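Local coordinates for putative lipoprotein (Pseudomonas protegens, PDB 4KT3), which is the immunity partner of a type VI secretion peptidoglycan glycoside hydrolase effector, and probably protects the producing cell by binding and inhibiting that enzyme, at residues S86-D91 against K119-E124; L19-E25 against Y62-S66; W93-C98 against R128-E134. All blocks are in the same frame, centred on the assembly; numbering follows the deposited sequence.

Interaction 1 (S86-D91 against K119-E124)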
loop_
_atom_site.group_PDB
_atom_site.type_symbol
_atom_site.label_atom_id
_atom_site.label_comp_id
_atom_site.label_asym_id
_atom_site.label_seq_id
_atom_site.Cartn_x
_atom_site.Cartn_y
_atom_site.Cartn_z
ATOM N N SER B 86 -1.278 -15.468 0.899
ATOM C CA SER B 86 -1.252 -16.449 1.982
ATOM C C SER B 86 -0.103 -17.417 1.844
ATOM O O SER B 86 0.099 -17.986 0.786
ATOM C CB SER B 86 -2.548 -17.248 2.057
ATOM O OG SER B 86 -2.334 -18.462 2.785
ATOM N N LEU B 87 0.642 -17.600 2.930
ATOM C CA LEU B 87 1.733 -18.557 2.961
ATOM C C LEU B 87 1.243 -19.983 2.781
ATOM O O LEU B 87 1.974 -20.825 2.276
ATOM C CB LEU B 87 2.456 -18.498 4.307
ATOM C CG LEU B 87 3.466 -17.402 4.560
ATOM C CD1 LEU B 87 2.763 -16.070 4.632
ATOM C CD2 LEU B 87 4.202 -17.698 5.857
ATOM N N ASN B 88 0.026 -20.260 3.230
ATOM C CA ASN B 88 -0.456 -21.635 3.264
ATOM C C ASN B 88 -1.318 -22.050 2.077
ATOM O O ASN B 88 -1.485 -23.247 1.834
ATOM C CB ASN B 88 -1.212 -21.906 4.567
ATOM C CG ASN B 88 -0.278 -22.186 5.733
ATOM O OD1 ASN B 88 0.821 -22.707 5.551
ATOM N ND2 ASN B 88 -0.712 -21.836 6.934
ATOM N N THR B 89 -1.883 -21.085 1.354
ATOM C CA THR B 89 -2.759 -21.409 0.220
ATOM C C THR B 89 -2.456 -20.631 -1.057
ATOM O O THR B 89 -2.969 -20.976 -2.123
ATOM C CB THR B 89 -4.220 -21.102 0.536
ATOM O OG1 THR B 89 -4.366 -19.683 0.657
ATOM C CG2 THR B 89 -4.673 -21.776 1.826
ATOM N N GLY B 90 -1.645 -19.581 -0.950
ATOM C CA GLY B 90 -1.403 -18.681 -2.060
ATOM C C GLY B 90 -2.570 -17.761 -2.383
ATOM O O GLY B 90 -2.521 -17.026 -3.374
ATOM N N ASP B 91 -3.630 -17.802 -1.575
ATOM C CA ASP B 91 -4.744 -16.864 -1.759
ATOM C C ASP B 91 -4.179 -15.452 -1.772
ATOM O O ASP B 91 -3.435 -15.067 -0.851
ATOM C CB ASP B 91 -5.765 -17.015 -0.624
ATOM C CG ASP B 91 -7.136 -16.434 -0.962
ATOM O OD1 ASP B 91 -7.508 -16.365 -2.160
ATOM O OD2 ASP B 91 -7.851 -16.066 -0.005
ATOM N N LYS B 119 -3.320 -27.375 3.748
ATOM C CA LYS B 119 -4.172 -26.340 4.337
ATOM C C LYS B 119 -5.227 -25.839 3.352
ATOM O O LYS B 119 -5.056 -25.941 2.130
ATOM C CB LYS B 119 -3.318 -25.149 4.773
ATOM C CG LYS B 119 -2.255 -25.472 5.805
ATOM C CD LYS B 119 -2.873 -25.894 7.116
ATOM C CE LYS B 119 -1.821 -25.978 8.218
ATOM N NZ LYS B 119 -0.738 -26.931 7.861
ATOM N N SER B 120 -6.306 -25.275 3.892
ATOM C CA SER B 120 -7.428 -24.801 3.090
ATOM C C SER B 120 -7.699 -23.315 3.314
ATOM O O SER B 120 -7.172 -22.706 4.243
ATOM C CB SER B 120 -8.688 -25.579 3.455
ATOM O OG SER B 120 -9.177 -25.165 4.722
ATOM N N LEU B 121 -8.547 -22.734 2.475
ATOM C CA LEU B 121 -8.994 -21.362 2.704
ATOM C C LEU B 121 -9.750 -21.247 4.034
ATOM O O LEU B 121 -9.616 -20.255 4.754
ATOM C CB LEU B 121 -9.866 -20.881 1.542
ATOM C CG LEU B 121 -9.139 -20.748 0.201
ATOM C CD1 LEU B 121 -10.124 -20.435 -0.904
ATOM C CD2 LEU B 121 -8.066 -19.665 0.270
ATOM N N ALA B 122 -10.534 -22.266 4.375
ATOM C CA ALA B 122 -11.279 -22.244 5.628
ATOM C C ALA B 122 -10.346 -22.286 6.849
ATOM O O ALA B 122 -10.642 -21.683 7.887
ATOM C CB ALA B 122 -12.278 -23.388 5.670
ATOM N N ASP B 123 -9.222 -22.989 6.723
ATOM C CA ASP B 123 -8.236 -23.074 7.809
ATOM C C ASP B 123 -7.699 -21.702 8.222
ATOM O O ASP B 123 -7.313 -21.503 9.378
ATOM C CB ASP B 123 -7.038 -23.942 7.412
ATOM C CG ASP B 123 -7.370 -25.425 7.331
ATOM O OD1 ASP B 123 -6.667 -26.139 6.580
ATOM O OD2 ASP B 123 -8.313 -25.882 8.013
ATOM N N GLU B 124 -7.662 -20.759 7.283
ATOM C CA GLU B 124 -7.120 -19.426 7.562
ATOM C C GLU B 124 -8.212 -18.347 7.605
ATOM O O GLU B 124 -7.941 -17.170 7.380
ATOM C CB GLU B 124 -6.015 -19.067 6.548
ATOM C CG GLU B 124 -6.467 -18.977 5.096
ATOM C CD GLU B 124 -5.317 -18.985 4.083
ATOM O OE1 GLU B 124 -4.170 -19.357 4.427
ATOM O OE2 GLU B 124 -5.574 -18.633 2.918
HETATM O O HOH W 1 1.460 -25.131 6.621
HETATM O O HOH W 2 -7.079 -16.501 2.573
#
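Glu124 reaches across from the N-cap position of helix 125-129 and turns its carboxylate to a pair of neighbouring hydroxyls of the loop 86-91, one for each oxygen. Ser86 OG donates to Glu124 OE1 at 2.6 Å, and Thr89 OG1 donates to Glu124 OE2 at 2.8 Å. Both hydroxyls arrive on the syn side of their oxygen, 20° and 26° out of the carboxylate plane, which fixes the rotation of the group. The two donors are set by the turn: Ser86 OG accepts from the backbone N of Asn88 and of Thr89, an ST turn and an ST motif, while Thr89 OG1 accepts from Asp91 N. With OG1 lodged between its backbone N and carbonyl carbon (chi1 67°), Thr89 faces Glu124 and lays its CG2 3.6 Å from Ser120 O.

A water donates to both Glu124 OE2 and Asp91 OD2, which probably eases the closeness of the two acids. Asp91 OD2 also accepts from Trp93 NE1, and OD1 makes a salt bridge to Arg100. The Lys119 aliphatic chain passes the Asn88 amide, CG to CG 3.8 Å, and a second water joins Lys119 NZ to Asn88 OD1.

The contact ties the turn between strands 78-86 and 92-94 to the connection between helices 104-117 and 125-129. Gln110 and Thr117 bond to the same turn from helix 104-117, and Tyr62 of strand 62-69 touches both Ser86 and Glu124.

Interaction 2 (L19-E25 against Y62-S66); sequences LTREQAE and YYDFS
Arg21, in the first turn of helix 21-34, lies over the ring of Tyr63 on strand 62-69. Its CB stands 4.0 Å from the centroid of the Tyr63 ring and only 6° off the ring normal, a CH-pi contact over the face. CG sits anti to the backbone N (chi1 -173°), and a bend at chi3 carries the guanidinium out past the CD1-CE1 side of the ring, where Tyr63 CE1 lies over one of its faces and Arg21 NH1 is 3.6 Å from Tyr63 CD1. With the planes 58° apart, the rim of the tyrosine meets a guanidinium face, and this is not a flat stack.

Apolar packing continues along the strand. Ala24 CB touches both aromatics, 3.9 Å from Tyr63 CD2 and 4.0 Å from Phe65 CZ. Phe65 then runs into the helix backbone: Arg21 O lies at the edge of its ring, 3.6 Å from Phe65 CZ, and Glu25 CB approaches Phe65 CE1 at 3.5 Å. The polar end of Glu25 turns to Arg29 of the same helix.

Polar links across the contact go through water. One molecule lies between Leu19 O and Tyr63 OH, in the plane of the Tyr63 ring; another accepts from Arg21 NH1 and donates to Asp64 O. Within the segment 19-25 a capping box fastens the helix start, with Gln23 N bonded to Thr20 OG1 and Thr20 N to Gln23 OE1.

No direct hydrogen bond joins helix and strand; the axes of helix 21-25 and strand 62-66 come within 8.9 Å. One ring face, one ring edge, methylene groups, a methyl and the helix backbone therefore make up the seat on the sheet, while the waters serve the polar groups at the margin.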
loop_
_atom_site.group_PDB
_atom_site.type_symbol
_atom_site.label_atom_id
_atom_site.label_comp_id
_atom_site.label_asym_id
_atom_site.label_seq_id
_atom_site.Cartn_x
_atom_site.Cartn_y
_atom_site.Cartn_z
ATOM N N LEU B 19 4.746 -21.208 1.922
ATOM C CA LEU B 19 5.570 -20.433 1.003
ATOM C C LEU B 19 6.537 -19.537 1.760
ATOM O O LEU B 19 6.192 -18.979 2.804
ATOM C CB LEU B 19 4.678 -19.554 0.120
ATOM C CG LEU B 19 3.654 -20.252 -0.783
ATOM C CD1 LEU B 19 2.644 -19.245 -1.329
ATOM C CD2 LEU B 19 4.358 -20.963 -1.917
ATOM N N THR B 20 7.748 -19.401 1.226
ATOM C CA THR B 20 8.661 -18.338 1.646
ATOM C C THR B 20 8.192 -17.011 1.074
ATOM O O THR B 20 7.325 -16.972 0.194
ATOM C CB THR B 20 10.064 -18.567 1.108
ATOM O OG1 THR B 20 10.022 -18.557 -0.325
ATOM C CG2 THR B 20 10.616 -19.893 1.596
ATOM N N ARG B 21 8.775 -15.918 1.555
ATOM C CA ARG B 21 8.433 -14.610 1.031
ATOM C C ARG B 21 8.714 -14.551 -0.466
ATOM O O ARG B 21 7.933 -13.985 -1.231
ATOM C CB ARG B 21 9.225 -13.518 1.749
ATOM C CG ARG B 21 8.778 -12.099 1.364
ATOM C CD ARG B 21 9.743 -11.031 1.878
ATOM N NE ARG B 21 10.216 -11.301 3.236
ATOM C CZ ARG B 21 9.602 -10.897 4.343
ATOM N NH1 ARG B 21 8.471 -10.205 4.274
ATOM N NH2 ARG B 21 10.113 -11.191 5.528
ATOM N N GLU B 22 9.835 -15.133 -0.883
ATOM C CA GLU B 22 10.229 -15.091 -2.286
ATOM C C GLU B 22 9.221 -15.841 -3.146
ATOM O O GLU B 22 8.833 -15.369 -4.217
ATOM C CB GLU B 22 11.634 -15.675 -2.466
ATOM C CG GLU B 22 12.178 -15.575 -3.884
ATOM N N GLN B 23 8.793 -17.008 -2.672
ATOM C CA GLN B 23 7.801 -17.801 -3.385
ATOM C C GLN B 23 6.456 -17.080 -3.448
ATOM O O GLN B 23 5.782 -17.104 -4.478
ATOM C CB GLN B 23 7.640 -19.171 -2.722
ATOM C CG GLN B 23 8.860 -20.073 -2.881
ATOM C CD GLN B 23 8.770 -21.351 -2.069
ATOM O OE1 GLN B 23 8.233 -21.363 -0.961
ATOM N NE2 GLN B 23 9.293 -22.443 -2.625
ATOM N N ALA B 24 6.071 -16.427 -2.354
ATOM C CA ALA B 24 4.825 -15.667 -2.323
ATOM C C ALA B 24 4.867 -14.543 -3.365
ATOM O O ALA B 24 3.871 -14.265 -4.024
ATOM C CB ALA B 24 4.572 -15.101 -0.929
ATOM N N GLU B 25 6.024 -13.909 -3.527
ATOM C CA GLU B 25 6.151 -12.866 -4.534
ATOM C C GLU B 25 5.971 -13.453 -5.936
ATOM O O GLU B 25 5.376 -12.830 -6.816
ATOM C CB GLU B 25 7.508 -12.161 -4.455
ATOM C CG GLU B 25 7.572 -10.948 -5.359
ATOM C CD GLU B 25 8.969 -10.378 -5.487
ATOM O OE1 GLU B 25 9.670 -10.242 -4.465
ATOM O OE2 GLU B 25 9.369 -10.063 -6.622
ATOM N N TYR B 62 -0.002 -14.111 6.020
ATOM C CA TYR B 62 0.264 -13.578 4.679
ATOM C C TYR B 62 1.627 -12.886 4.626
ATOM O O TYR B 62 2.180 -12.479 5.656
ATOM C CB TYR B 62 -0.815 -12.539 4.286
ATOM C CG TYR B 62 -2.211 -13.101 4.300
ATOM C CD1 TYR B 62 -2.921 -13.204 5.488
ATOM C CD2 TYR B 62 -2.817 -13.534 3.136
ATOM C CE1 TYR B 62 -4.186 -13.771 5.518
ATOM C CE2 TYR B 62 -4.078 -14.098 3.149
ATOM C CZ TYR B 62 -4.764 -14.203 4.334
ATOM O OH TYR B 62 -6.021 -14.767 4.357
ATOM N N TYR B 63 2.155 -12.743 3.416
ATOM C CA TYR B 63 3.205 -11.772 3.148
ATOM C C TYR B 63 2.587 -10.636 2.336
ATOM O O TYR B 63 1.806 -10.888 1.418
ATOM C CB TYR B 63 4.333 -12.414 2.358
ATOM C CG TYR B 63 5.197 -13.324 3.185
ATOM C CD1 TYR B 63 5.974 -12.818 4.216
ATOM C CD2 TYR B 63 5.244 -14.685 2.930
ATOM C CE1 TYR B 63 6.771 -13.647 4.977
ATOM C CE2 TYR B 63 6.035 -15.519 3.677
ATOM C CZ TYR B 63 6.793 -14.999 4.704
ATOM O OH TYR B 63 7.590 -15.837 5.444
ATOM N N ASP B 64 2.928 -9.395 2.672
ATOM C CA ASP B 64 2.384 -8.233 1.969
ATOM C C ASP B 64 3.380 -7.675 0.946
ATOM O O ASP B 64 4.606 -7.726 1.151
ATOM C CB ASP B 64 2.030 -7.113 2.950
ATOM C CG ASP B 64 0.851 -7.440 3.848
ATOM O OD1 ASP B 64 0.287 -8.554 3.781
ATOM O OD2 ASP B 64 0.512 -6.554 4.663
ATOM N N PHE B 65 2.845 -7.112 -0.138
ATOM C CA PHE B 65 3.655 -6.568 -1.221
ATOM C C PHE B 65 3.015 -5.307 -1.755
ATOM O O PHE B 65 1.791 -5.230 -1.882
ATOM C CB PHE B 65 3.762 -7.567 -2.383
ATOM C CG PHE B 65 4.383 -8.861 -2.001
ATOM C CD1 PHE B 65 5.757 -9.033 -2.085
ATOM C CD2 PHE B 65 3.597 -9.912 -1.536
ATOM C CE1 PHE B 65 6.338 -10.227 -1.718
ATOM C CE2 PHE B 65 4.180 -11.107 -1.172
ATOM C CZ PHE B 65 5.549 -11.267 -1.271
ATOM N N SER B 66 3.837 -4.314 -2.070
ATOM C CA SER B 66 3.331 -3.131 -2.748
ATOM C C SER B 66 3.781 -3.144 -4.200
ATOM O O SER B 66 4.859 -3.646 -4.524
ATOM C CB SER B 66 3.816 -1.859 -2.058
ATOM O OG SER B 66 5.199 -1.681 -2.237
HETATM O O HOH W 3 7.614 -18.473 5.094
HETATM O O HOH W 4 6.472 -9.496 2.157
#

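Interaction 3 (W93-C98 against R128-E134)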
loop_
_atom_site.group_PDB
_atom_site.type_symbol
_atom_site.label_atom_id
_atom_site.label_comp_id
_atom_site.label_asym_id
_atom_site.label_seq_id
_atom_site.Cartn_x
_atom_site.Cartn_y
_atom_site.Cartn_z
ATOM N N TRP B 93 -4.978 -11.264 -2.172
ATOM C CA TRP B 93 -5.931 -10.168 -2.081
ATOM C C TRP B 93 -5.262 -8.819 -2.294
ATOM O O TRP B 93 -4.150 -8.582 -1.829
ATOM C CB TRP B 93 -6.584 -10.143 -0.694
ATOM C CG TRP B 93 -7.582 -11.226 -0.467
ATOM C CD1 TRP B 93 -7.322 -12.541 -0.195
ATOM C CD2 TRP B 93 -9.001 -11.091 -0.487
ATOM N NE1 TRP B 93 -8.497 -13.237 -0.049
ATOM C CE2 TRP B 93 -9.546 -12.369 -0.225
ATOM C CE3 TRP B 93 -9.869 -10.019 -0.701
ATOM C CZ2 TRP B 93 -10.917 -12.595 -0.167
ATOM C CZ3 TRP B 93 -11.232 -10.248 -0.639
ATOM C CH2 TRP B 93 -11.740 -11.528 -0.387
ATOM N N GLU B 94 -5.966 -7.925 -2.977
ATOM C CA GLU B 94 -5.615 -6.512 -2.958
ATOM C C GLU B 94 -6.413 -5.932 -1.794
ATOM O O GLU B 94 -7.645 -5.958 -1.814
ATOM C CB GLU B 94 -5.995 -5.840 -4.274
ATOM C CG GLU B 94 -5.101 -4.662 -4.649
ATOM C CD GLU B 94 -5.345 -3.431 -3.795
ATOM O OE1 GLU B 94 -6.443 -3.312 -3.224
ATOM O OE2 GLU B 94 -4.435 -2.578 -3.682
ATOM N N ILE B 95 -5.719 -5.435 -0.772
ATOM C CA ILE B 95 -6.370 -5.185 0.513
ATOM C C ILE B 95 -6.824 -3.732 0.742
ATOM O O ILE B 95 -7.324 -3.389 1.818
ATOM C CB ILE B 95 -5.524 -5.714 1.700
ATOM C CG1 ILE B 95 -4.134 -5.069 1.758
ATOM C CG2 ILE B 95 -5.382 -7.222 1.599
ATOM C CD1 ILE B 95 -3.411 -5.342 3.080
ATOM N N ASN B 96 -6.672 -2.886 -0.275
ATOM C CA ASN B 96 -7.314 -1.578 -0.258
ATOM C C ASN B 96 -8.662 -1.619 -0.983
ATOM O O ASN B 96 -9.671 -1.171 -0.448
ATOM C CB ASN B 96 -6.385 -0.522 -0.856
ATOM C CG ASN B 96 -5.317 -0.100 0.113
ATOM O OD1 ASN B 96 -5.557 -0.055 1.322
ATOM N ND2 ASN B 96 -4.134 0.201 -0.394
ATOM N N SER B 97 -8.672 -2.186 -2.187
ATOM C CA SER B 97 -9.910 -2.407 -2.929
ATOM C C SER B 97 -10.676 -3.622 -2.421
ATOM O O SER B 97 -11.844 -3.808 -2.753
ATOM C CB SER B 97 -9.602 -2.582 -4.415
ATOM O OG SER B 97 -8.853 -3.767 -4.638
ATOM N N CYS B 98 -10.007 -4.451 -1.626
ATOM C CA CYS B 98 -10.600 -5.674 -1.089
ATOM C C CYS B 98 -11.128 -6.605 -2.181
ATOM O O CYS B 98 -12.294 -7.028 -2.174
ATOM C CB CYS B 98 -11.669 -5.343 -0.047
ATOM S SG CYS B 98 -10.937 -4.793 1.528
ATOM N N ARG B 128 -7.677 -14.410 7.445
ATOM C CA ARG B 128 -8.236 -13.674 6.326
ATOM C C ARG B 128 -9.091 -12.517 6.831
ATOM O O ARG B 128 -9.042 -11.413 6.277
ATOM C CB ARG B 128 -9.047 -14.584 5.381
ATOM C CG ARG B 128 -9.590 -13.856 4.153
ATOM C CD ARG B 128 -10.097 -14.824 3.085
ATOM N NE ARG B 128 -11.052 -15.778 3.640
ATOM C CZ ARG B 128 -10.795 -17.056 3.913
ATOM N NH1 ARG B 128 -9.606 -17.592 3.670
ATOM N NH2 ARG B 128 -11.744 -17.813 4.442
ATOM N N GLU B 129 -9.853 -12.755 7.896
ATOM C CA GLU B 129 -10.665 -11.692 8.492
ATOM C C GLU B 129 -9.787 -10.530 8.931
ATOM O O GLU B 129 -10.210 -9.373 8.886
ATOM C CB GLU B 129 -11.491 -12.222 9.662
ATOM C CG GLU B 129 -12.628 -13.131 9.193
ATOM C CD GLU B 129 -13.307 -13.896 10.316
ATOM O OE1 GLU B 129 -12.897 -13.740 11.484
ATOM O OE2 GLU B 129 -14.251 -14.662 10.016
ATOM N N GLY B 130 -8.559 -10.850 9.327
ATOM C CA GLY B 130 -7.563 -9.851 9.674
ATOM C C GLY B 130 -7.113 -8.937 8.540
ATOM O O GLY B 130 -6.394 -7.957 8.798
ATOM N N LEU B 131 -7.507 -9.236 7.300
ATOM C CA LEU B 131 -7.256 -8.310 6.194
ATOM C C LEU B 131 -8.293 -7.185 6.157
ATOM O O LEU B 131 -8.106 -6.185 5.477
ATOM C CB LEU B 131 -7.259 -9.038 4.844
ATOM C CG LEU B 131 -6.309 -10.227 4.704
ATOM C CD1 LEU B 131 -6.441 -10.839 3.301
ATOM C CD2 LEU B 131 -4.880 -9.805 4.990
ATOM N N GLY B 132 -9.391 -7.352 6.888
ATOM C CA GLY B 132 -10.400 -6.306 6.973
ATOM C C GLY B 132 -11.221 -6.143 5.704
ATOM O O GLY B 132 -11.732 -5.052 5.427
ATOM N N CYS B 133 -11.374 -7.229 4.953
ATOM C CA CYS B 133 -12.028 -7.184 3.645
ATOM C C CYS B 133 -13.299 -8.021 3.555
ATOM O O CYS B 133 -14.008 -7.968 2.547
ATOM C CB CYS B 133 -11.059 -7.655 2.567
ATOM S SG CYS B 133 -9.835 -6.440 2.102
ATOM N N GLU B 134 -13.577 -8.807 4.589
ATOM C CA GLU B 134 -14.794 -9.615 4.632
ATOM C C GLU B 134 -15.250 -9.717 6.085
ATOM O O GLU B 134 -14.435 -9.659 7.002
ATOM C CB GLU B 134 -14.559 -11.009 4.025
ATOM C CG GLU B 134 -13.758 -11.978 4.904
ATOM C CD GLU B 134 -13.452 -13.304 4.208
ATOM O OE1 GLU B 134 -13.559 -14.366 4.859
ATOM O OE2 GLU B 134 -13.100 -13.286 3.011
HETATM O O HOH W 5 -8.204 -3.799 4.374
#
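Cys98 and Cys133 are joined by a disulfide, SG to SG 2.1 Å with chi3 -71°, which ties the loop after strand 92-94 to the C-terminal tail. Beside it Trp93 spreads its indole across the other segment. Cys133 CB meets Trp93 CZ3 at 4.1 Å, and Leu131 CD1 makes an off-centre CH-pi contact with the five-membered ring. The same Leu131 methyl touches Ile95 CG2 at 4.1 Å, making one small apolar cluster. Farther along the indole, the Arg128 CD methylene comes within 3.9 Å of Trp93 NE1.

The next shell positions these groups. Trp93 NE1 bonds to Asp91, while Arg128 NE makes a salt bridge to Glu134 OE1 at 3.1 Å and Arg128 NH1 bonds to Leu121 O. Glu94 OE1 gathers three donors, Asn96 N, Ser97 N and Ser97 OG, which hold the turn leading to Cys98. Glu94 and Asn96 both hydrogen-bond to Tyr163 of the other protein in the complex, so the disulfide-linked loop borders the protein-protein interface.

Around the contact, Ser84 of strand 78-86 and Tyr62 of strand 62-69 touch Leu131, and Arg100 of strand 99-100 packs on Trp93.

In the fold
All three contacts meet around strand 62-69 and its neighbours. Interaction 2 lies nearest the chain centre, about 5 Å from it, and packs helix 21-34 on the sheet. Interactions 1 and 3 sit about 12 Å out: interaction 1 joins the loop before helix 125-129, and interaction 3 the end of that helix and the tail after it, to the edge of the sheet. Tyr63 points to helix 21-34, whereas Tyr62 points away from it and touches Glu124, Arg128 and Leu131. Interaction 1 relies on hydroxyl-carboxylate bonds, interaction 2 on aromatic and aliphatic packing, and interaction 3, the most buried, on a covalent link beside an indole. Leu87 O probably accepts from Leu19 N, linking interactions 1 and 2.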